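Iron(III) ABC transporter, periplasmic iron-compound-binding protein (Vibrio cholerae, PDB 3TEF) probably binds ferric catecholate siderophores in the periplasm and delivers them to an ABC transporter for iron uptake. Local coordinates at residues 6-11 with 101-106; 37-42 with 54-59; 70-75 with 94-99. All blocks are in the same frame, centred on the assembly; numbering follows the deposited sequence.

From the N terminus the chain runs into the hairpin of strands 3-8 and 11-16; the end of strand 3-8 and the turn after it meet strand 102-104 in contact 1. That contact closes the longest loop, and the other two lie within it, one after the other and without crossing. Contact 2 closes a short loop, bringing the 3-10 segment through 54-57 back to the loop after helix 27-35. Contact 3 pairs helix 72-77 with helix 93-99, which leads into strand 102-104, so contacts 1 and 3 touch at Thr102 and Leu96. Strands 42-43, 22-25, 82-85 and 102-104 form one parallel sheet: contact 1 lays the hairpin on its edge strand, and contact 3 joins two helices packed on it.

Contact 1. Residues 6-11 with 101-106; sequences IEHRLG and PTIVFA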
loop_
_atom_site.group_PDB
_atom_site.type_symbol
_atom_site.label_atom_id
_atom_site.label_comp_id
_atom_site.label_asym_id
_atom_site.label_seq_id
_atom_site.Cartn_x
_atom_site.Cartn_y
_atom_site.Cartn_z
ATOM N N ILE A 6 8.191 -15.502 12.658
ATOM C CA ILE A 6 7.282 -14.512 12.116
ATOM C C ILE A 6 6.269 -15.166 11.199
ATOM O O ILE A 6 6.644 -15.868 10.255
ATOM C CB ILE A 6 8.053 -13.475 11.276
ATOM C CG1 ILE A 6 9.129 -12.794 12.125
ATOM C CG2 ILE A 6 7.090 -12.469 10.665
ATOM C CD1 ILE A 6 8.570 -12.054 13.335
ATOM N N GLU A 7 4.989 -14.912 11.463
ATOM C CA GLU A 7 3.910 -15.414 10.623
ATOM C C GLU A 7 3.479 -14.345 9.625
ATOM O O GLU A 7 3.142 -13.215 9.999
ATOM C CB GLU A 7 2.718 -15.848 11.483
ATOM C CG GLU A 7 1.676 -16.651 10.716
ATOM C CD GLU A 7 0.886 -17.591 11.614
ATOM O OE1 GLU A 7 0.089 -17.101 12.442
ATOM O OE2 GLU A 7 1.070 -18.822 11.487
ATOM N N HIS A 8 3.502 -14.694 8.342
ATOM C CA HIS A 8 3.142 -13.731 7.319
ATOM C C HIS A 8 2.356 -14.414 6.209
ATOM O O HIS A 8 1.995 -15.604 6.321
ATOM C CB HIS A 8 4.407 -13.072 6.753
ATOM C CG HIS A 8 5.354 -14.053 6.143
ATOM N ND1 HIS A 8 6.394 -14.619 6.848
ATOM C CD2 HIS A 8 5.383 -14.599 4.910
ATOM C CE1 HIS A 8 7.032 -15.470 6.067
ATOM N NE2 HIS A 8 6.445 -15.479 4.887
ATOM N N ARG A 9 2.069 -13.676 5.144
ATOM C CA ARG A 9 1.198 -14.209 4.097
ATOM C C ARG A 9 1.717 -15.510 3.505
ATOM O O ARG A 9 0.933 -16.393 3.144
ATOM C CB ARG A 9 0.964 -13.200 2.978
ATOM C CG ARG A 9 -0.042 -13.713 1.968
ATOM C CD ARG A 9 -0.039 -12.886 0.710
ATOM N NE ARG A 9 -0.641 -11.571 0.910
ATOM C CZ ARG A 9 -0.872 -10.728 -0.086
ATOM N NH1 ARG A 9 -0.554 -11.087 -1.329
ATOM N NH2 ARG A 9 -1.429 -9.547 0.148
ATOM N N LEU A 10 3.036 -15.637 3.403
ATOM C CA LEU A 10 3.615 -16.808 2.749
ATOM C C LEU A 10 4.142 -17.835 3.766
ATOM O O LEU A 10 5.063 -18.598 3.478
ATOM C CB LEU A 10 4.715 -16.386 1.757
ATOM C CG LEU A 10 4.328 -15.754 0.404
ATOM C CD1 LEU A 10 4.492 -16.705 -0.770
ATOM C CD2 LEU A 10 2.930 -15.112 0.383
ATOM N N GLY A 11 3.567 -17.832 4.963
ATOM C CA GLY A 11 3.887 -18.851 5.946
ATOM C C GLY A 11 4.650 -18.338 7.146
ATOM O O GLY A 11 4.467 -17.190 7.559
ATOM N N PRO A 101 16.416 -16.321 5.280
ATOM C CA PRO A 101 15.066 -16.138 5.812
ATOM C C PRO A 101 14.404 -14.964 5.112
ATOM O O PRO A 101 14.990 -13.871 5.007
ATOM C CB PRO A 101 15.315 -15.834 7.289
ATOM C CG PRO A 101 16.598 -16.562 7.580
ATOM C CD PRO A 101 17.429 -16.371 6.346
ATOM N N THR A 102 13.188 -15.201 4.638
ATOM C CA THR A 102 12.445 -14.216 3.862
ATOM C C THR A 102 11.073 -14.005 4.502
ATOM O O THR A 102 10.429 -14.953 4.962
ATOM C CB THR A 102 12.286 -14.696 2.396
ATOM O OG1 THR A 102 13.586 -14.854 1.807
ATOM C CG2 THR A 102 11.476 -13.706 1.581
ATOM N N ILE A 103 10.638 -12.755 4.567
ATOM C CA ILE A 103 9.330 -12.442 5.117
ATOM C C ILE A 103 8.576 -11.604 4.119
ATOM O O ILE A 103 9.158 -10.708 3.483
ATOM C CB ILE A 103 9.460 -11.649 6.425
ATOM C CG1 ILE A 103 10.026 -12.539 7.530
ATOM C CG2 ILE A 103 8.117 -11.035 6.849
ATOM C CD1 ILE A 103 10.460 -11.744 8.765
ATOM N N VAL A 104 7.283 -11.877 3.984
ATOM C CA VAL A 104 6.426 -11.048 3.147
ATOM C C VAL A 104 5.766 -9.960 3.986
ATOM O O VAL A 104 5.277 -10.212 5.085
ATOM C CB VAL A 104 5.361 -11.866 2.396
ATOM C CG1 VAL A 104 4.386 -10.930 1.679
ATOM C CG2 VAL A 104 6.022 -12.803 1.413
ATOM N N PHE A 105 5.792 -8.737 3.466
ATOM C CA PHE A 105 5.274 -7.561 4.163
ATOM C C PHE A 105 4.121 -7.047 3.321
ATOM O O PHE A 105 4.326 -6.523 2.217
ATOM C CB PHE A 105 6.404 -6.506 4.286
ATOM C CG PHE A 105 6.021 -5.258 5.051
ATOM C CD1 PHE A 105 6.194 -5.188 6.432
ATOM C CD2 PHE A 105 5.530 -4.137 4.380
ATOM C CE1 PHE A 105 5.857 -4.047 7.142
ATOM C CE2 PHE A 105 5.179 -2.984 5.095
ATOM C CZ PHE A 105 5.347 -2.947 6.476
ATOM N N ALA A 106 2.895 -7.234 3.805
ATOM C CA ALA A 106 1.748 -6.973 2.949
ATOM C C ALA A 106 0.457 -6.843 3.734
ATOM O O ALA A 106 0.325 -7.397 4.830
ATOM C CB ALA A 106 1.610 -8.114 1.899
HETATM O O HOH W 1 2.455 -10.871 4.947
#
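His8 lies against the backbone of strand 102-104, and this is the tight part of the contact. One face of its imidazole takes Val104 N, 3.4 Å above the ring plane and toward the rim, together with Ile103 CA, which makes a CH-pi contact 4.1 Å from the ring centroid. Gly11 O sits over the centre of the opposite face, so the ring is sandwiched between the strand and its own type I turn, His8 to Gly11. A chi1 of 60° places CG between the backbone N and the carbonyl carbon and brings the ring in over the strand. Beside it, Leu10 CG packs 3.5 Å from Val104 CG2, and Ile103 CD1 reaches Ile6 CG1 at 3.8 Å, the two side chains crossing at about a right angle.

The looser end begins at a water that accepts from Arg9 N at 2.8 Å and donates to Val104 O at 2.9 Å. Beyond it the exposed Arg9 lays one guanidinium face on Ala106 CB, 3.8 Å from NH2, while NE forms a salt bridge with Glu108.

The strand axes, 45° apart, come no closer than 7.1 Å, and the segments share no direct hydrogen bond. Meeting mainly through apolar contacts and the His8 ring face, the hairpin therefore packs on the edge strand of the parallel sheet without extending it, and a water joins the two backbones.

Contact 2. Residues 37-42 with 54-59; sequences GIEPVA and AKYKSD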
loop_
_atom_site.group_PDB
_atom_site.type_symbol
_atom_site.label_atom_id
_atom_site.label_comp_id
_atom_site.label_asym_id
_atom_site.label_seq_id
_atom_site.Cartn_x
_atom_site.Cartn_y
_atom_site.Cartn_z
ATOM N N GLY A 37 13.995 3.029 11.221
ATOM C CA GLY A 37 15.396 3.313 11.460
ATOM C C GLY A 37 16.379 2.248 11.031
ATOM O O GLY A 37 17.540 2.273 11.430
ATOM N N ILE A 38 15.921 1.308 10.211
ATOM C CA ILE A 38 16.785 0.235 9.722
ATOM C C ILE A 38 17.319 0.572 8.330
ATOM O O ILE A 38 16.569 1.060 7.491
ATOM C CB ILE A 38 16.005 -1.097 9.637
ATOM C CG1 ILE A 38 15.400 -1.472 11.002
ATOM C CG2 ILE A 38 16.885 -2.195 9.053
ATOM C CD1 ILE A 38 16.415 -1.589 12.127
ATOM N N GLU A 39 18.604 0.316 8.075
ATOM C CA GLU A 39 19.174 0.625 6.766
ATOM C C GLU A 39 19.561 -0.652 6.026
ATOM O O GLU A 39 20.453 -1.367 6.457
ATOM C CB GLU A 39 20.396 1.541 6.877
ATOM C CG GLU A 39 20.901 2.019 5.519
ATOM C CD GLU A 39 22.160 2.849 5.609
ATOM O OE1 GLU A 39 22.654 3.061 6.738
ATOM O OE2 GLU A 39 22.649 3.295 4.550
ATOM N N PRO A 40 18.904 -0.916 4.893
ATOM C CA PRO A 40 19.136 -2.153 4.131
ATOM C C PRO A 40 20.448 -2.095 3.367
ATOM O O PRO A 40 21.004 -1.001 3.180
ATOM C CB PRO A 40 17.982 -2.167 3.132
ATOM C CG PRO A 40 17.697 -0.700 2.903
ATOM C CD PRO A 40 17.893 -0.048 4.263
ATOM N N VAL A 41 20.931 -3.255 2.938
ATOM C CA VAL A 41 22.155 -3.347 2.159
ATOM C C VAL A 41 21.910 -3.399 0.650
ATOM O O VAL A 41 22.830 -3.157 -0.135
ATOM C CB VAL A 41 23.028 -4.552 2.579
ATOM C CG1 VAL A 41 23.445 -4.432 4.040
ATOM C CG2 VAL A 41 22.308 -5.872 2.317
ATOM N N ALA A 42 20.678 -3.706 0.253
ATOM C CA ALA A 42 20.301 -3.767 -1.155
ATOM C C ALA A 42 18.787 -3.608 -1.260
ATOM O O ALA A 42 18.051 -3.988 -0.340
ATOM C CB ALA A 42 20.748 -5.078 -1.776
ATOM N N ALA A 54 14.206 8.638 -1.495
ATOM C CA ALA A 54 15.067 8.964 -2.628
ATOM C C ALA A 54 16.498 8.442 -2.519
ATOM O O ALA A 54 17.118 8.128 -3.539
ATOM C CB ALA A 54 15.066 10.484 -2.873
ATOM N N LYS A 55 17.047 8.369 -1.313
ATOM C CA LYS A 55 18.434 7.945 -1.192
ATOM C C LYS A 55 18.644 6.525 -1.702
ATOM O O LYS A 55 19.727 6.177 -2.173
ATOM C CB LYS A 55 18.955 8.077 0.244
ATOM C CG LYS A 55 18.539 6.978 1.214
ATOM C CD LYS A 55 19.307 7.145 2.518
ATOM C CE LYS A 55 19.025 6.038 3.504
ATOM N NZ LYS A 55 19.740 6.226 4.811
ATOM N N TYR A 56 17.592 5.714 -1.617
ATOM C CA TYR A 56 17.676 4.321 -2.046
ATOM C C TYR A 56 17.672 4.173 -3.561
ATOM O O TYR A 56 17.820 3.069 -4.077
ATOM C CB TYR A 56 16.550 3.499 -1.397
ATOM C CG TYR A 56 16.655 3.491 0.106
ATOM C CD1 TYR A 56 17.662 2.771 0.736
ATOM C CD2 TYR A 56 15.759 4.210 0.899
ATOM C CE1 TYR A 56 17.786 2.756 2.110
ATOM C CE2 TYR A 56 15.871 4.196 2.295
ATOM C CZ TYR A 56 16.889 3.469 2.887
ATOM O OH TYR A 56 17.019 3.440 4.259
ATOM N N LYS A 57 17.520 5.281 -4.279
ATOM C CA LYS A 57 17.542 5.211 -5.731
ATOM C C LYS A 57 18.968 5.101 -6.257
ATOM O O LYS A 57 19.173 4.663 -7.385
ATOM C CB LYS A 57 16.916 6.444 -6.374
ATOM C CG LYS A 57 15.448 6.691 -6.106
ATOM C CD LYS A 57 15.160 8.115 -6.532
ATOM C CE LYS A 57 13.783 8.295 -7.121
ATOM N NZ LYS A 57 13.535 9.752 -7.347
ATOM N N SER A 58 19.948 5.497 -5.450
ATOM C CA SER A 58 21.330 5.546 -5.939
ATOM C C SER A 58 22.071 4.214 -5.867
ATOM O O SER A 58 21.632 3.274 -5.197
ATOM C CB SER A 58 22.133 6.620 -5.205
ATOM O OG SER A 58 22.745 6.084 -4.051
ATOM N N ASP A 59 23.209 4.159 -6.554
ATOM C CA ASP A 59 24.067 2.974 -6.582
ATOM C C ASP A 59 24.762 2.725 -5.255
ATOM O O ASP A 59 25.500 1.752 -5.128
ATOM C CB ASP A 59 25.158 3.118 -7.643
ATOM C CG ASP A 59 24.616 3.084 -9.047
ATOM O OD1 ASP A 59 23.529 2.499 -9.250
ATOM O OD2 ASP A 59 25.285 3.640 -9.948
#
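Pro40 and Tyr56 meet where an irregular stretch of backbone, just past a Schellman motif with Gly37 as its positive-phi C-prime residue, passes the 3-10 segment that runs through 54-57. The pyrrolidine ring comes up to one side of the phenol: Pro40 CD and CG each lie 3.5 Å from Tyr56 CE1, and CD is also 3.6 Å from Tyr56 OH. The two side chains cross at about a right angle, and the proline approaches the aromatic ring obliquely. Tyr56 has CG anti to its carbonyl carbon (chi1 -62°), which carries the ring out from the 3-10 segment to the proline.

Over one face of the phenol lies Lys55 CG, 3.9 Å above the plane and over its centre, so the neighbouring lysine's aliphatic chain helps to fix how the ring is turned. Tyr56 OH bonds to Asp34 OD1 near the end of helix 27-35, while Leu30 of that helix touches both Tyr56 and Pro40. The contact joins the loop after strand 42-43 to the helix-to-strand connection in the parallel sheet of the N-terminal lobe, in which strand 42-43 lies beside strand 22-25. This is a beta-alpha-beta crossover: strand 22-25 leads through helix 27-35 to its parallel neighbour.

Toward solvent the pairing becomes electrostatic and loose. Glu39 and Lys55 both extend fully beyond CG and cross at about a right angle, bringing Glu39 OE2 to 4.1 Å from Lys55 NZ, too far for a salt bridge. The attraction is probably modest there, and Glu39 OE2 is hydrogen-bonded to Tyr61 OH, the ring of Tyr61 also meeting that of Tyr56.

Contact 3. Residues 70-75 with 94-99; sequences PDFETI and DELSKI
Leu96 packs through its CD2 methyl on three residues of 70-75: Pro70 CB at 3.8 Å, Phe72 CE1 at 3.6 Å and Ile75 CD1 at 3.8 Å. Each of those side chains crosses the leucine at about a right angle. With CG anti to the carbonyl carbon (chi1 -67°), Leu96 reaches across from its helix into this group. A looser apolar contact follows one turn on, where Ile75 CG2 lies 4.3 Å from Ile99 CG2.

The Phe72 ring makes a second group of contacts. Its CE1 lies 3.5 Å from Glu95 CB, which stands oblique to the ring, and ring and carboxylate planes are 78° apart. Ile99 CD1 approaches the ring at its edge, near the plane, while Pro70 CB covers part of one face.

The hydrogen bond and salt bridge described here are each local to one segment, and neither crosses the contact. Glu95, bent at chi2, turns its carboxylate to Lys98, with a 3.0 Å salt bridge between OE1 and NZ. Asp71 is the N-cap of helix 72-77: its OD1 accepts from Thr74 N, nearly straight at the hydrogen (171°), though Thr74 N stands well above the carboxylate plane.

Ile75 also touches Ile25 and Ile83, and Leu96 touches Ile85, placing both helices against the parallel sheet. Helices packed beside one another on such a sheet are characteristic of the alpha/beta lobes of periplasmic binding proteins.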
loop_
_atom_site.group_PDB
_atom_site.type_symbol
_atom_site.label_atom_id
_atom_site.label_comp_id
_atom_site.label_asym_id
_atom_site.label_seq_id
_atom_site.Cartn_x
_atom_site.Cartn_y
_atom_site.Cartn_z
ATOM N N PRO A 70 12.954 -10.373 -8.502
ATOM C CA PRO A 70 14.204 -10.274 -7.748
ATOM C C PRO A 70 15.406 -10.624 -8.618
ATOM O O PRO A 70 15.301 -11.470 -9.516
ATOM C CB PRO A 70 14.029 -11.329 -6.638
ATOM C CG PRO A 70 12.545 -11.528 -6.534
ATOM C CD PRO A 70 12.072 -11.421 -7.956
ATOM N N ASP A 71 16.526 -9.964 -8.357
ATOM C CA ASP A 71 17.805 -10.317 -8.955
ATOM C C ASP A 71 18.472 -11.307 -8.007
ATOM O O ASP A 71 19.200 -10.922 -7.096
ATOM C CB ASP A 71 18.673 -9.070 -9.133
ATOM C CG ASP A 71 20.011 -9.379 -9.790
ATOM O OD1 ASP A 71 20.405 -10.570 -9.835
ATOM O OD2 ASP A 71 20.667 -8.425 -10.254
ATOM N N PHE A 72 18.196 -12.591 -8.210
ATOM C CA PHE A 72 18.653 -13.613 -7.278
ATOM C C PHE A 72 20.172 -13.632 -7.154
ATOM O O PHE A 72 20.712 -13.796 -6.064
ATOM C CB PHE A 72 18.133 -15.001 -7.682
ATOM C CG PHE A 72 16.628 -15.106 -7.703
ATOM C CD1 PHE A 72 15.911 -15.214 -6.528
ATOM C CD2 PHE A 72 15.936 -15.102 -8.905
ATOM C CE1 PHE A 72 14.533 -15.308 -6.551
ATOM C CE2 PHE A 72 14.557 -15.188 -8.932
ATOM C CZ PHE A 72 13.859 -15.294 -7.752
ATOM N N GLU A 73 20.862 -13.457 -8.273
ATOM C CA GLU A 73 22.317 -13.496 -8.242
ATOM C C GLU A 73 22.887 -12.397 -7.347
ATOM O O GLU A 73 23.740 -12.654 -6.500
ATOM C CB GLU A 73 22.893 -13.430 -9.663
ATOM C CG GLU A 73 22.390 -14.560 -10.573
ATOM C CD GLU A 73 22.911 -14.458 -12.003
ATOM O OE1 GLU A 73 23.638 -13.487 -12.317
ATOM O OE2 GLU A 73 22.590 -15.352 -12.816
ATOM N N THR A 74 22.398 -11.174 -7.509
ATOM C CA THR A 74 22.911 -10.072 -6.705
ATOM C C THR A 74 22.532 -10.265 -5.242
ATOM O O THR A 74 23.342 -10.044 -4.349
ATOM C CB THR A 74 22.393 -8.716 -7.209
ATOM O OG1 THR A 74 22.906 -8.484 -8.527
ATOM C CG2 THR A 74 22.852 -7.590 -6.285
ATOM N N ILE A 75 21.298 -10.695 -5.001
ATOM C CA ILE A 75 20.850 -10.926 -3.636
ATOM C C ILE A 75 21.762 -11.934 -2.929
ATOM O O ILE A 75 22.165 -11.730 -1.779
ATOM C CB ILE A 75 19.378 -11.372 -3.610
ATOM C CG1 ILE A 75 18.503 -10.228 -4.144
ATOM C CG2 ILE A 75 18.960 -11.789 -2.195
ATOM C CD1 ILE A 75 17.020 -10.529 -4.241
ATOM N N ASP A 94 9.559 -18.706 -2.811
ATOM C CA ASP A 94 10.157 -20.014 -2.586
ATOM C C ASP A 94 11.638 -19.972 -2.922
ATOM O O ASP A 94 12.460 -20.525 -2.184
ATOM C CB ASP A 94 9.440 -21.116 -3.376
ATOM C CG ASP A 94 9.355 -20.811 -4.862
ATOM O OD1 ASP A 94 9.420 -19.616 -5.255
ATOM O OD2 ASP A 94 9.224 -21.764 -5.647
ATOM N N GLU A 95 11.968 -19.289 -4.018
ATOM C CA GLU A 95 13.354 -19.149 -4.446
ATOM C C GLU A 95 14.165 -18.285 -3.482
ATOM O O GLU A 95 15.304 -18.621 -3.140
ATOM C CB GLU A 95 13.429 -18.595 -5.873
ATOM C CG GLU A 95 12.950 -19.577 -6.920
ATOM C CD GLU A 95 13.935 -20.708 -7.113
ATOM O OE1 GLU A 95 15.143 -20.471 -6.891
ATOM O OE2 GLU A 95 13.510 -21.830 -7.473
ATOM N N LEU A 96 13.573 -17.181 -3.029
ATOM C CA LEU A 96 14.277 -16.294 -2.106
ATOM C C LEU A 96 14.488 -16.997 -0.762
ATOM O O LEU A 96 15.508 -16.802 -0.105
ATOM C CB LEU A 96 13.503 -14.985 -1.910
ATOM C CG LEU A 96 13.369 -14.038 -3.107
ATOM C CD1 LEU A 96 12.336 -12.936 -2.801
ATOM C CD2 LEU A 96 14.723 -13.404 -3.514
ATOM N N SER A 97 13.527 -17.838 -0.361
ATOM C CA SER A 97 13.609 -18.468 0.954
ATOM C C SER A 97 14.813 -19.416 1.048
ATOM O O SER A 97 15.290 -19.717 2.142
ATOM C CB SER A 97 12.298 -19.191 1.326
ATOM O OG SER A 97 12.037 -20.286 0.451
ATOM N N LYS A 98 15.318 -19.859 -0.100
ATOM C CA LYS A 98 16.503 -20.707 -0.114
ATOM C C LYS A 98 17.746 -19.925 0.267
ATOM O O LYS A 98 18.676 -20.472 0.868
ATOM C CB LYS A 98 16.704 -21.340 -1.491
ATOM C CG LYS A 98 15.674 -22.392 -1.823
ATOM C CD LYS A 98 16.048 -23.098 -3.116
ATOM C CE LYS A 98 16.097 -22.122 -4.278
ATOM N NZ LYS A 98 16.462 -22.818 -5.550
ATOM N N ILE A 99 17.756 -18.639 -0.088
ATOM C CA ILE A 99 18.942 -17.807 0.046
ATOM C C ILE A 99 19.111 -17.315 1.470
ATOM O O ILE A 99 20.224 -17.299 2.003
ATOM C CB ILE A 99 18.881 -16.586 -0.914
ATOM C CG1 ILE A 99 18.883 -17.058 -2.369
ATOM C CG2 ILE A 99 20.053 -15.625 -0.667
ATOM C CD1 ILE A 99 18.784 -15.921 -3.372
#